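Local coordinates for putative uncharacterized protein PH0242 (Pyrococcus horikoshii, PDB 3VU1) that belongs to the archaeal AglB family of oligosaccharyltransferases, represented here by its C-terminal globular domain with a bound calcium ion, at residues T24-W34 against W82-D93; S101-E111 against L203-S211. All coordinates share one frame; numbering follows the deposited sequence.

Interaction 1: T24-W34 against W82-D93; sequences TSKYATATSWW and WELNYFIIYLND
Thr29 O accepts two backbone bonds, from Tyr86 N (2.8 Å) and Asn85 N (3.0 Å), close to where strands 30-32 and 86-90 run parallel. The Asn85 side-chain carbonyl accepts in return: with CG beside its own backbone N (chi1 -70°), OD1 reaches Thr29 N at 2.9 Å, the donor tilted 27° from the carbonyl plane. Further along, Tyr86 O takes Thr31 N, and Ile88 N binds Thr31 O. Side chains alternate about this backbone. Thr31 CG2 touches both Leu84 CD1 (3.4 Å) and Phe87 CD1 (3.5 Å). The other face carries Ala30, Tyr86 and Ile88; there Thr24 CG2 lies 3.5 Å from Tyr86 CE1, and Ala28 CB meets the same ring at its edge. Toward Trp34 and Asp93 a water links the two segments: it accepts from Trp34 N, donates to Asp93 OD2 and bonds to Ser32 OG (2.7 Å). The Trp34 six-membered ring and the Tyr90 ring are only 5° from parallel, yet slid apart so that they barely overlap. The two strands are joined by a beta-alpha-beta crossover through helix 60-69, whose Leu64 packs on Thr31 and Phe87, while Trp13 and Leu20 of helix 13-23 pack on Ile88. Strand 30-32 is outermost in a mixed four-stranded sheet, and strand 86-90 continues it antiparallel to strand 245-250.

Interaction 2: S101-E111 against L203-S211; sequences SYLGGAITRKE and LAYYKVATS
Glu111 meets both Tyr205 and Lys207 through its carboxylate. Its chain, extended beyond CG, brings OE2 to Tyr205 OH, which donates a hydrogen bond of 2.5 Å from the anti side of that oxygen, 29° out of the carboxylate plane. The tyrosine ring stands almost perpendicular to the carboxylate, at 88°. Lys207 leaves with CG beside its backbone N (chi1 -69°) and is extended from there on, its CD passing 3.4 Å from Ala106 O before NZ reaches OE1 and OE2 of Glu111, each at 2.9 Å, in a forked salt bridge whose individual hydrogen bonds are weak. The glutamate is also held from its own segment: OE1 uses its anti lone pair to accept from Thr108 N (2.7 Å), and Thr108 OG1 receives Glu111 N, a capping box that starts helix 109-113. Beside this polar cluster, Val208 CG1 packs against Ala106 CB at 3.6 Å and also touches Ser101, whose OG bonds to Phe97 O one helical turn back. One carboxylate thus ties a helix N-terminus to the end of strand 200-205 and the turn that follows it, and the ammonium, phenol and helix start together would probably favour its ionised form.

The two contacts follow one another in the chain, strand 86-90 of interaction 1 leading on to helix 97-103 of interaction 2. Their centres lie 23 Å apart, but the two meet where Trp33 CH2 packs on Leu103 CD1 at 3.6 Å. Helix 60-69, the crossover of interaction 1, also reaches interaction 2: Ala65 touches Leu103 and Ala69 touches Ala106. Interaction 2 joins helices 97-103 and 109-113 to the end of strand 200-205, in the ten-stranded sheet. Neither contact supplies a ligand to the calcium ion, which is bound at Glu76, Ala285, His319 and Glu322; Glu76 belongs to the connection leading from segment 24-34 to segment 82-93.

Interaction 1: T24-W34 against W82-D93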
# COMPACT_ATOMS: atom_id res chain seq x y z
N THR A 24 -18.45 0.86 0.62
CA THR A 24 -17.56 1.23 1.70
C THR A 24 -18.26 2.23 2.58
O THR A 24 -19.18 2.93 2.14
CB THR A 24 -16.22 1.83 1.18
OG1 THR A 24 -16.43 3.12 0.59
CG2 THR A 24 -15.60 0.94 0.13
N SER A 25 -17.83 2.28 3.84
CA SER A 25 -18.28 3.30 4.79
C SER A 25 -18.10 4.71 4.24
O SER A 25 -17.17 4.98 3.47
CB SER A 25 -17.47 3.17 6.07
OG SER A 25 -17.48 4.40 6.78
N LYS A 26 -18.97 5.61 4.68
CA LYS A 26 -18.90 7.01 4.25
C LYS A 26 -17.72 7.72 4.91
O LYS A 26 -17.45 8.88 4.61
CB LYS A 26 -20.22 7.74 4.56
CG LYS A 26 -20.51 7.94 6.04
CD LYS A 26 -21.79 8.72 6.30
CE LYS A 26 -22.47 8.27 7.59
NZ LYS A 26 -23.53 9.23 7.99
N TYR A 27 -17.02 7.01 5.81
CA TYR A 27 -15.85 7.54 6.51
C TYR A 27 -14.54 6.89 6.04
O TYR A 27 -13.46 7.17 6.59
CB TYR A 27 -16.01 7.41 8.03
CG TYR A 27 -17.23 8.14 8.55
CD1 TYR A 27 -18.09 7.54 9.47
CD2 TYR A 27 -17.54 9.43 8.09
CE1 TYR A 27 -19.21 8.20 9.93
CE2 TYR A 27 -18.67 10.10 8.55
CZ TYR A 27 -19.50 9.48 9.47
OH TYR A 27 -20.62 10.13 9.93
N ALA A 28 -14.64 6.01 5.04
CA ALA A 28 -13.49 5.33 4.47
C ALA A 28 -12.61 6.29 3.66
O ALA A 28 -13.10 7.22 3.04
CB ALA A 28 -13.96 4.19 3.60
N THR A 29 -11.31 6.01 3.66
CA THR A 29 -10.29 6.79 2.98
C THR A 29 -9.74 6.05 1.76
O THR A 29 -9.19 4.95 1.88
CB THR A 29 -9.13 7.06 3.96
OG1 THR A 29 -9.61 7.84 5.05
CG2 THR A 29 -8.00 7.82 3.29
N ALA A 30 -9.88 6.64 0.58
CA ALA A 30 -9.25 6.09 -0.62
C ALA A 30 -8.16 7.05 -1.09
O ALA A 30 -8.28 8.26 -0.90
CB ALA A 30 -10.29 5.88 -1.70
N THR A 31 -7.11 6.52 -1.70
CA THR A 31 -6.07 7.35 -2.27
C THR A 31 -5.61 6.81 -3.60
O THR A 31 -5.87 5.65 -3.92
CB THR A 31 -4.83 7.51 -1.35
OG1 THR A 31 -3.99 8.53 -1.90
CG2 THR A 31 -4.01 6.21 -1.26
N SER A 32 -4.94 7.65 -4.38
CA SER A 32 -4.45 7.23 -5.67
C SER A 32 -3.34 8.14 -6.16
O SER A 32 -3.13 9.20 -5.60
CB SER A 32 -5.57 7.20 -6.69
OG SER A 32 -5.12 6.39 -7.76
N TRP A 33 -2.62 7.73 -7.19
CA TRP A 33 -1.66 8.65 -7.77
C TRP A 33 -2.37 9.81 -8.45
O TRP A 33 -2.14 10.98 -8.12
CB TRP A 33 -0.70 7.96 -8.73
CG TRP A 33 0.32 8.94 -9.17
CD1 TRP A 33 0.40 9.58 -10.40
CD2 TRP A 33 1.40 9.53 -8.36
NE1 TRP A 33 1.46 10.45 -10.43
CE2 TRP A 33 2.10 10.48 -9.25
CE3 TRP A 33 1.86 9.36 -7.06
CZ2 TRP A 33 3.19 11.23 -8.82
CZ3 TRP A 33 2.97 10.10 -6.65
CH2 TRP A 33 3.62 11.03 -7.51
N TRP A 34 -3.26 9.50 -9.39
CA TRP A 34 -3.98 10.50 -10.16
C TRP A 34 -5.11 11.08 -9.37
O TRP A 34 -5.66 10.41 -8.50
CB TRP A 34 -4.53 9.86 -11.42
CG TRP A 34 -4.97 10.79 -12.52
CD1 TRP A 34 -4.45 12.06 -12.84
CD2 TRP A 34 -5.99 10.53 -13.54
NE1 TRP A 34 -5.10 12.57 -13.94
CE2 TRP A 34 -6.02 11.72 -14.41
CE3 TRP A 34 -6.86 9.47 -13.82
CZ2 TRP A 34 -6.89 11.81 -15.50
CZ3 TRP A 34 -7.74 9.59 -14.91
CH2 TRP A 34 -7.74 10.74 -15.73
N TRP A 82 -2.19 7.56 8.06
CA TRP A 82 -3.18 8.31 7.27
C TRP A 82 -4.57 7.78 7.37
O TRP A 82 -5.45 8.35 6.73
CB TRP A 82 -2.83 8.40 5.78
CG TRP A 82 -1.47 8.95 5.42
CD1 TRP A 82 -0.54 9.58 6.25
CD2 TRP A 82 -0.84 8.94 4.10
NE1 TRP A 82 0.59 9.92 5.56
CE2 TRP A 82 0.47 9.57 4.25
CE3 TRP A 82 -1.22 8.49 2.85
CZ2 TRP A 82 1.33 9.73 3.18
CZ3 TRP A 82 -0.34 8.65 1.78
CH2 TRP A 82 0.90 9.26 1.95
N GLU A 83 -4.79 6.71 8.14
CA GLU A 83 -6.09 6.00 8.22
C GLU A 83 -6.54 5.45 6.87
O GLU A 83 -7.76 5.35 6.60
CB GLU A 83 -7.19 6.89 8.76
CG GLU A 83 -7.33 6.91 10.26
CD GLU A 83 -8.07 8.14 10.73
OE1 GLU A 83 -9.30 8.20 10.48
OE2 GLU A 83 -7.43 9.04 11.35
N LEU A 84 -5.56 5.12 6.02
CA LEU A 84 -5.82 4.66 4.67
C LEU A 84 -6.61 3.35 4.65
O LEU A 84 -6.23 2.38 5.32
CB LEU A 84 -4.53 4.49 3.88
CG LEU A 84 -4.75 4.17 2.39
CD1 LEU A 84 -5.37 5.37 1.70
CD2 LEU A 84 -3.48 3.76 1.69
N ASN A 85 -7.70 3.35 3.88
CA ASN A 85 -8.58 2.21 3.76
C ASN A 85 -8.43 1.51 2.41
O ASN A 85 -8.34 0.28 2.34
CB ASN A 85 -10.03 2.67 3.99
CG ASN A 85 -10.30 3.07 5.43
OD1 ASN A 85 -10.37 4.25 5.77
ND2 ASN A 85 -10.42 2.07 6.29
N TYR A 86 -8.39 2.28 1.32
CA TYR A 86 -8.32 1.73 -0.01
C TYR A 86 -7.25 2.43 -0.82
O TYR A 86 -7.02 3.63 -0.68
CB TYR A 86 -9.68 1.83 -0.72
CG TYR A 86 -10.75 1.08 0.03
CD1 TYR A 86 -11.56 1.73 0.94
CD2 TYR A 86 -10.90 -0.30 -0.12
CE1 TYR A 86 -12.51 1.04 1.68
CE2 TYR A 86 -11.86 -1.01 0.59
CZ TYR A 86 -12.66 -0.33 1.49
OH TYR A 86 -13.60 -0.99 2.20
N PHE A 87 -6.57 1.66 -1.65
CA PHE A 87 -5.56 2.20 -2.49
C PHE A 87 -5.93 1.79 -3.91
O PHE A 87 -6.06 0.60 -4.22
CB PHE A 87 -4.18 1.66 -2.11
CG PHE A 87 -3.06 2.46 -2.70
CD1 PHE A 87 -2.23 3.21 -1.88
CD2 PHE A 87 -2.87 2.51 -4.07
CE1 PHE A 87 -1.21 3.96 -2.43
CE2 PHE A 87 -1.85 3.28 -4.62
CZ PHE A 87 -1.01 4.00 -3.79
N ILE A 88 -6.07 2.79 -4.77
CA ILE A 88 -6.49 2.57 -6.14
C ILE A 88 -5.30 2.54 -7.09
O ILE A 88 -4.50 3.50 -7.16
CB ILE A 88 -7.48 3.63 -6.60
CG1 ILE A 88 -8.70 3.58 -5.70
CG2 ILE A 88 -7.84 3.38 -8.03
CD1 ILE A 88 -9.64 4.77 -5.85
N ILE A 89 -5.17 1.44 -7.80
CA ILE A 89 -4.07 1.25 -8.72
C ILE A 89 -4.63 1.37 -10.12
O ILE A 89 -5.67 0.79 -10.46
CB ILE A 89 -3.38 -0.08 -8.48
CG1 ILE A 89 -2.67 -0.03 -7.13
CG2 ILE A 89 -2.44 -0.42 -9.62
CD1 ILE A 89 -1.43 0.84 -7.06
N TYR A 90 -3.93 2.14 -10.93
CA TYR A 90 -4.39 2.50 -12.25
C TYR A 90 -3.35 2.06 -13.26
O TYR A 90 -2.27 2.64 -13.33
CB TYR A 90 -4.61 4.01 -12.28
CG TYR A 90 -5.25 4.55 -13.55
CD1 TYR A 90 -6.17 3.79 -14.27
CD2 TYR A 90 -4.95 5.84 -14.01
CE1 TYR A 90 -6.75 4.27 -15.42
CE2 TYR A 90 -5.53 6.34 -15.15
CZ TYR A 90 -6.43 5.56 -15.85
OH TYR A 90 -7.02 6.02 -17.01
N LEU A 91 -3.66 1.04 -14.06
CA LEU A 91 -2.69 0.54 -15.04
C LEU A 91 -2.10 1.60 -15.96
O LEU A 91 -0.96 1.47 -16.41
CB LEU A 91 -3.27 -0.60 -15.84
CG LEU A 91 -3.09 -1.96 -15.15
CD1 LEU A 91 -3.94 -2.08 -13.88
CD2 LEU A 91 -3.45 -3.05 -16.14
N ASN A 92 -2.83 2.67 -16.22
CA ASN A 92 -2.34 3.71 -17.12
C ASN A 92 -1.27 4.59 -16.51
O ASN A 92 -0.63 5.37 -17.24
CB ASN A 92 -3.49 4.54 -17.62
CG ASN A 92 -4.38 3.74 -18.55
OD1 ASN A 92 -3.90 2.82 -19.21
ND2 ASN A 92 -5.69 4.06 -18.59
N ASP A 93 -1.02 4.45 -15.21
CA ASP A 93 0.07 5.20 -14.60
C ASP A 93 1.47 4.83 -15.09
O ASP A 93 2.44 5.54 -14.79
CB ASP A 93 -0.03 5.28 -13.07
CG ASP A 93 -1.18 6.20 -12.60
OD1 ASP A 93 -1.41 7.26 -13.26
OD2 ASP A 93 -1.85 5.85 -11.59
O HOH W 1 -3.93 7.01 -10.12

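Interaction 2: S101-E111 against L203-S211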
# COMPACT_ATOMS: atom_id res chain seq x y z
N SER A 101 8.75 7.41 -10.36
CA SER A 101 10.05 6.85 -10.02
C SER A 101 10.99 7.90 -9.43
O SER A 101 11.67 7.65 -8.40
CB SER A 101 10.71 6.21 -11.22
OG SER A 101 9.92 5.15 -11.69
N TYR A 102 11.02 9.07 -10.07
CA TYR A 102 11.85 10.18 -9.58
C TYR A 102 11.41 10.58 -8.20
O TYR A 102 12.22 10.54 -7.26
CB TYR A 102 11.86 11.38 -10.53
CG TYR A 102 12.78 12.50 -10.07
CD1 TYR A 102 14.12 12.25 -9.79
CD2 TYR A 102 12.31 13.81 -9.91
CE1 TYR A 102 14.95 13.26 -9.38
CE2 TYR A 102 13.14 14.82 -9.50
CZ TYR A 102 14.47 14.54 -9.23
OH TYR A 102 15.33 15.54 -8.82
N LEU A 103 10.14 10.92 -8.06
CA LEU A 103 9.63 11.40 -6.79
C LEU A 103 9.74 10.38 -5.67
O LEU A 103 9.72 10.78 -4.51
CB LEU A 103 8.20 11.88 -6.93
CG LEU A 103 7.94 13.12 -7.81
CD1 LEU A 103 6.45 13.26 -8.07
CD2 LEU A 103 8.50 14.39 -7.17
N GLY A 104 9.89 9.10 -6.00
CA GLY A 104 9.99 8.02 -4.99
C GLY A 104 11.42 7.59 -4.73
O GLY A 104 11.67 6.67 -3.93
N GLY A 105 12.37 8.23 -5.40
CA GLY A 105 13.78 7.99 -5.14
C GLY A 105 14.33 6.75 -5.82
O GLY A 105 15.43 6.32 -5.50
N ALA A 106 13.59 6.21 -6.80
CA ALA A 106 14.03 5.04 -7.58
C ALA A 106 15.07 5.35 -8.65
O ALA A 106 15.83 4.47 -9.05
CB ALA A 106 12.82 4.36 -8.22
N ILE A 107 15.06 6.57 -9.16
CA ILE A 107 15.91 6.97 -10.27
C ILE A 107 16.50 8.38 -10.04
O ILE A 107 16.01 9.16 -9.23
CB ILE A 107 15.16 6.98 -11.62
CG1 ILE A 107 13.96 7.94 -11.61
CG2 ILE A 107 14.70 5.58 -12.02
CD1 ILE A 107 13.42 8.19 -13.00
N THR A 108 17.56 8.69 -10.76
CA THR A 108 18.17 10.00 -10.67
C THR A 108 17.41 11.01 -11.54
O THR A 108 16.59 10.64 -12.40
CB THR A 108 19.66 9.97 -11.08
OG1 THR A 108 19.78 9.83 -12.50
CG2 THR A 108 20.37 8.83 -10.36
N ARG A 109 17.71 12.29 -11.31
CA ARG A 109 17.16 13.38 -12.09
C ARG A 109 17.46 13.19 -13.57
O ARG A 109 16.59 13.41 -14.42
CB ARG A 109 17.71 14.71 -11.62
CG ARG A 109 17.04 15.91 -12.26
CD ARG A 109 17.02 17.07 -11.29
NE ARG A 109 17.01 18.31 -12.03
CZ ARG A 109 17.75 19.37 -11.72
NH1 ARG A 109 17.70 20.45 -12.46
NH2 ARG A 109 18.57 19.32 -10.67
N LYS A 110 18.69 12.76 -13.85
CA LYS A 110 19.14 12.51 -15.22
C LYS A 110 18.28 11.45 -15.88
O LYS A 110 17.80 11.64 -17.00
CB LYS A 110 20.60 12.07 -15.24
CG LYS A 110 21.06 11.68 -16.62
CD LYS A 110 22.57 11.54 -16.69
CE LYS A 110 22.94 11.06 -18.08
NZ LYS A 110 24.37 10.66 -18.17
N GLU A 111 18.07 10.34 -15.17
CA GLU A 111 17.23 9.27 -15.69
C GLU A 111 15.76 9.71 -15.90
O GLU A 111 15.09 9.30 -16.86
CB GLU A 111 17.32 8.06 -14.79
CG GLU A 111 18.70 7.48 -14.74
CD GLU A 111 18.87 6.48 -13.62
OE1 GLU A 111 18.49 6.79 -12.46
OE2 GLU A 111 19.36 5.38 -13.90
N LEU A 203 7.89 -3.96 -20.21
CA LEU A 203 9.29 -3.61 -20.34
C LEU A 203 9.65 -2.57 -19.27
O LEU A 203 9.22 -1.41 -19.34
CB LEU A 203 9.53 -3.04 -21.73
CG LEU A 203 10.95 -2.79 -22.19
CD1 LEU A 203 11.63 -4.12 -22.45
CD2 LEU A 203 10.97 -1.94 -23.47
N ALA A 204 10.42 -2.98 -18.27
CA ALA A 204 10.73 -2.10 -17.14
C ALA A 204 12.22 -1.82 -17.01
O ALA A 204 13.05 -2.72 -17.13
CB ALA A 204 10.18 -2.68 -15.84
N TYR A 205 12.55 -0.57 -16.75
CA TYR A 205 13.92 -0.18 -16.49
C TYR A 205 14.35 -0.85 -15.19
O TYR A 205 13.54 -1.03 -14.27
CB TYR A 205 13.99 1.34 -16.40
CG TYR A 205 15.35 1.89 -16.17
CD1 TYR A 205 16.36 1.72 -17.10
CD2 TYR A 205 15.64 2.61 -15.01
CE1 TYR A 205 17.63 2.24 -16.90
CE2 TYR A 205 16.90 3.14 -14.79
CZ TYR A 205 17.88 2.95 -15.75
OH TYR A 205 19.14 3.47 -15.56
N TYR A 206 15.61 -1.24 -15.12
CA TYR A 206 16.04 -2.18 -14.08
C TYR A 206 15.79 -1.66 -12.67
O TYR A 206 15.34 -2.42 -11.82
CB TYR A 206 17.50 -2.65 -14.28
CG TYR A 206 18.57 -1.67 -13.86
CD1 TYR A 206 19.27 -1.83 -12.65
CD2 TYR A 206 18.91 -0.59 -14.66
CE1 TYR A 206 20.26 -0.94 -12.26
CE2 TYR A 206 19.90 0.31 -14.28
CZ TYR A 206 20.58 0.13 -13.09
OH TYR A 206 21.58 1.02 -12.73
N LYS A 207 16.02 -0.37 -12.45
CA LYS A 207 15.81 0.25 -11.14
C LYS A 207 14.37 0.18 -10.61
O LYS A 207 14.13 0.41 -9.44
CB LYS A 207 16.29 1.71 -11.16
CG LYS A 207 17.80 1.85 -11.27
CD LYS A 207 18.24 3.31 -11.21
CE LYS A 207 19.76 3.41 -11.28
NZ LYS A 207 20.20 4.83 -11.23
N VAL A 208 13.42 -0.12 -11.48
CA VAL A 208 12.03 -0.17 -11.07
C VAL A 208 11.37 -1.46 -11.53
O VAL A 208 10.15 -1.60 -11.45
CB VAL A 208 11.21 1.05 -11.56
CG1 VAL A 208 11.75 2.33 -10.95
CG2 VAL A 208 11.21 1.15 -13.08
N ALA A 209 12.18 -2.43 -11.97
CA ALA A 209 11.68 -3.77 -12.34
C ALA A 209 10.84 -4.47 -11.27
O ALA A 209 9.87 -5.12 -11.59
CB ALA A 209 12.81 -4.67 -12.77
N THR A 210 11.22 -4.36 -10.00
CA THR A 210 10.46 -5.04 -8.94
C THR A 210 9.63 -4.09 -8.07
O THR A 210 9.26 -4.43 -6.95
CB THR A 210 11.37 -5.91 -8.05
OG1 THR A 210 12.40 -5.10 -7.45
CG2 THR A 210 12.01 -7.04 -8.89
N SER A 211 9.33 -2.91 -8.60
CA SER A 211 8.54 -1.90 -7.89
C SER A 211 7.18 -2.46 -7.52
O SER A 211 6.63 -3.29 -8.25
CB SER A 211 8.35 -0.67 -8.79
OG SER A 211 7.67 -1.02 -10.00